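Local coordinates for possible galactose mutarotase (Streptomyces platensis subsp. rosaceus, PDB 4RNL), which is probably an aldose 1-epimerase that interconverts the alpha and beta anomers of galactose or a related sugar, at residues Y282-L287 with Y299-L305. Sequence-based numbering, arbitrary orientation.
Sequences YTADHL and YGPAAGL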
loop_
_atom_site.group_PDB
_atom_site.type_symbol
_atom_site.label_atom_id
_atom_site.label_comp_id
_atom_site.label_asym_id
_atom_site.label_seq_id
_atom_site.Cartn_x
_atom_site.Cartn_y
_atom_site.Cartn_z
ATOM N N TYR A 282 -6.268 -5.558 -5.285
ATOM C CA TYR A 282 -7.412 -4.720 -5.626
ATOM C C TYR A 282 -7.255 -4.193 -7.037
ATOM O O TYR A 282 -6.244 -3.582 -7.371
ATOM C CB TYR A 282 -7.583 -3.566 -4.624
ATOM C CG TYR A 282 -8.733 -2.658 -4.994
ATOM C CD1 TYR A 282 -10.000 -3.178 -5.237
ATOM C CD2 TYR A 282 -8.550 -1.284 -5.115
ATOM C CE1 TYR A 282 -11.064 -2.350 -5.599
ATOM C CE2 TYR A 282 -9.600 -0.446 -5.467
ATOM C CZ TYR A 282 -10.851 -0.985 -5.704
ATOM O OH TYR A 282 -11.886 -0.156 -6.057
ATOM N N THR A 283 -8.255 -4.443 -7.870
ATOM C CA THR A 283 -8.152 -4.105 -9.286
ATOM C C THR A 283 -8.801 -2.777 -9.673
ATOM O O THR A 283 -9.123 -2.576 -10.837
ATOM C CB THR A 283 -8.717 -5.236 -10.175
ATOM O OG1 THR A 283 -10.034 -5.588 -9.716
ATOM C CG2 THR A 283 -7.824 -6.463 -10.082
ATOM N N ALA A 284 -8.992 -1.880 -8.708
ATOM C CA ALA A 284 -9.391 -0.490 -9.000
ATOM C C ALA A 284 -10.699 -0.374 -9.767
ATOM O O ALA A 284 -10.822 0.426 -10.706
ATOM C CB ALA A 284 -8.267 0.253 -9.762
ATOM N N ASP A 285 -11.692 -1.158 -9.378
ATOM C CA ASP A 285 -12.930 -1.151 -10.136
ATOM C C ASP A 285 -13.802 0.078 -9.894
ATOM O O ASP A 285 -14.736 0.333 -10.647
ATOM C CB ASP A 285 -13.688 -2.457 -9.913
ATOM C CG ASP A 285 -12.832 -3.655 -10.235
ATOM O OD1 ASP A 285 -12.808 -4.065 -11.420
ATOM O OD2 ASP A 285 -12.147 -4.149 -9.310
ATOM N N HIS A 286 -13.479 0.860 -8.870
ATOM C CA HIS A 286 -14.255 2.069 -8.587
ATOM C C HIS A 286 -13.947 3.192 -9.579
ATOM O O HIS A 286 -14.724 4.130 -9.730
ATOM C CB HIS A 286 -13.982 2.551 -7.167
ATOM C CG HIS A 286 -12.638 3.187 -6.998
ATOM N ND1 HIS A 286 -11.486 2.453 -6.807
ATOM C CD2 HIS A 286 -12.265 4.488 -6.988
ATOM C CE1 HIS A 286 -10.458 3.277 -6.692
ATOM N NE2 HIS A 286 -10.905 4.518 -6.792
ATOM N N LEU A 287 -12.805 3.098 -10.254
ATOM C CA LEU A 287 -12.406 4.125 -11.223
ATOM C C LEU A 287 -13.384 4.194 -12.402
ATOM O O LEU A 287 -13.805 3.163 -12.943
ATOM C CB LEU A 287 -10.966 3.880 -11.694
ATOM C CG LEU A 287 -9.943 4.025 -10.556
ATOM C CD1 LEU A 287 -8.527 3.705 -11.015
ATOM C CD2 LEU A 287 -9.984 5.422 -9.972
ATOM N N TYR A 299 -8.417 7.688 -15.810
ATOM C CA TYR A 299 -8.301 6.313 -15.325
ATOM C C TYR A 299 -9.649 5.591 -15.368
ATOM O O TYR A 299 -10.606 6.017 -14.719
ATOM C CB TYR A 299 -7.789 6.308 -13.878
ATOM C CG TYR A 299 -6.340 6.726 -13.691
ATOM C CD1 TYR A 299 -5.379 6.455 -14.660
ATOM C CD2 TYR A 299 -5.936 7.377 -12.534
ATOM C CE1 TYR A 299 -4.058 6.832 -14.485
ATOM C CE2 TYR A 299 -4.619 7.759 -12.344
ATOM C CZ TYR A 299 -3.686 7.482 -13.321
ATOM O OH TYR A 299 -2.377 7.864 -13.126
ATOM N N GLY A 300 -9.722 4.497 -16.124
ATOM C CA GLY A 300 -10.907 3.649 -16.124
ATOM C C GLY A 300 -10.735 2.499 -15.143
ATOM O O GLY A 300 -9.694 2.388 -14.497
ATOM N N PRO A 301 -11.759 1.636 -15.014
ATOM C CA PRO A 301 -11.634 0.484 -14.113
ATOM C C PRO A 301 -10.431 -0.371 -14.501
ATOM O O PRO A 301 -10.159 -0.524 -15.698
ATOM C CB PRO A 301 -12.950 -0.284 -14.329
ATOM C CG PRO A 301 -13.475 0.208 -15.662
ATOM C CD PRO A 301 -13.040 1.646 -15.738
ATOM N N ALA A 302 -9.699 -0.857 -13.501
ATOM C CA ALA A 302 -8.502 -1.681 -13.698
ATOM C C ALA A 302 -7.332 -0.943 -14.360
ATOM O O ALA A 302 -6.453 -1.569 -14.954
ATOM C CB ALA A 302 -8.841 -2.971 -14.453
ATOM N N ALA A 303 -7.298 0.379 -14.225
ATOM C CA ALA A 303 -6.206 1.170 -14.811
ATOM C C ALA A 303 -4.880 0.791 -14.180
ATOM O O ALA A 303 -3.828 0.917 -14.805
ATOM C CB ALA A 303 -6.469 2.664 -14.637
ATOM N N GLY A 304 -4.937 0.317 -12.937
ATOM C CA GLY A 304 -3.762 -0.154 -12.219
ATOM C C GLY A 304 -4.156 -1.198 -11.188
ATOM O O GLY A 304 -5.345 -1.387 -10.925
ATOM N N LEU A 305 -3.167 -1.881 -10.614
ATOM C CA LEU A 305 -3.424 -2.949 -9.650
ATOM C C LEU A 305 -2.730 -2.604 -8.360
ATOM O O LEU A 305 -1.548 -2.257 -8.368
ATOM C CB LEU A 305 -2.853 -4.274 -10.157
ATOM C CG LEU A 305 -3.235 -4.629 -11.588
ATOM C CD1 LEU A 305 -2.439 -5.831 -12.073
ATOM C CD2 LEU A 305 -4.732 -4.895 -11.661
#
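Tyr-282 O approaches Leu-305 CA at 3.7 Å, backbone to backbone, where strands 278-282 and 305-310 meet; Tyr-282 is also backbone-bonded to Ala-306. The Tyr-282 ring turns back over its own segment, with Ala-284 N above the ring centre and the hydroxyl hydrogen-bonded to His-286 ND1. Thr-283 OG1 sits between the backbone N and the carbonyl carbon (chi1 51°). This puts CG2 beside the N, where Thr-283 CG2 meets Leu-305 CD2 at 3.8 Å. Thr-283 OG1 donates to Asp-285 OD2 on the syn side of the carboxylate, 2.6 Å away, and is also hydrogen-bonded to Tyr-241 N. A valine here would probably leave the Asp-285 carboxylate without this donor and Tyr-241 N without this acceptor. Thr-283 O also takes a CA-H...O contact from Ala-302. Ala-284 packs CB against Gly-304 O, which is buried without a polar partner. Ala-284 O accepts from Ala-302 N at 3.3 Å; the bond is nearly straight (163°), but the donor sits well above the carbonyl plane. Leu-287 runs alongside Tyr-299: Leu-287 CD1 touches Tyr-299 CB at 3.9 Å, and CB rests on Gly-300 O. Leu-287 O faces Pro-301 CD. The contact joins turns 284-287 (type I) and 300-303 (type II) between antiparallel strands 278-282 and 305-310, and Thr-283 with Leu-305 extends it to the strand ends. Tyr-184 of strand 180-185 packs against Tyr-282, Ala-284 and His-286.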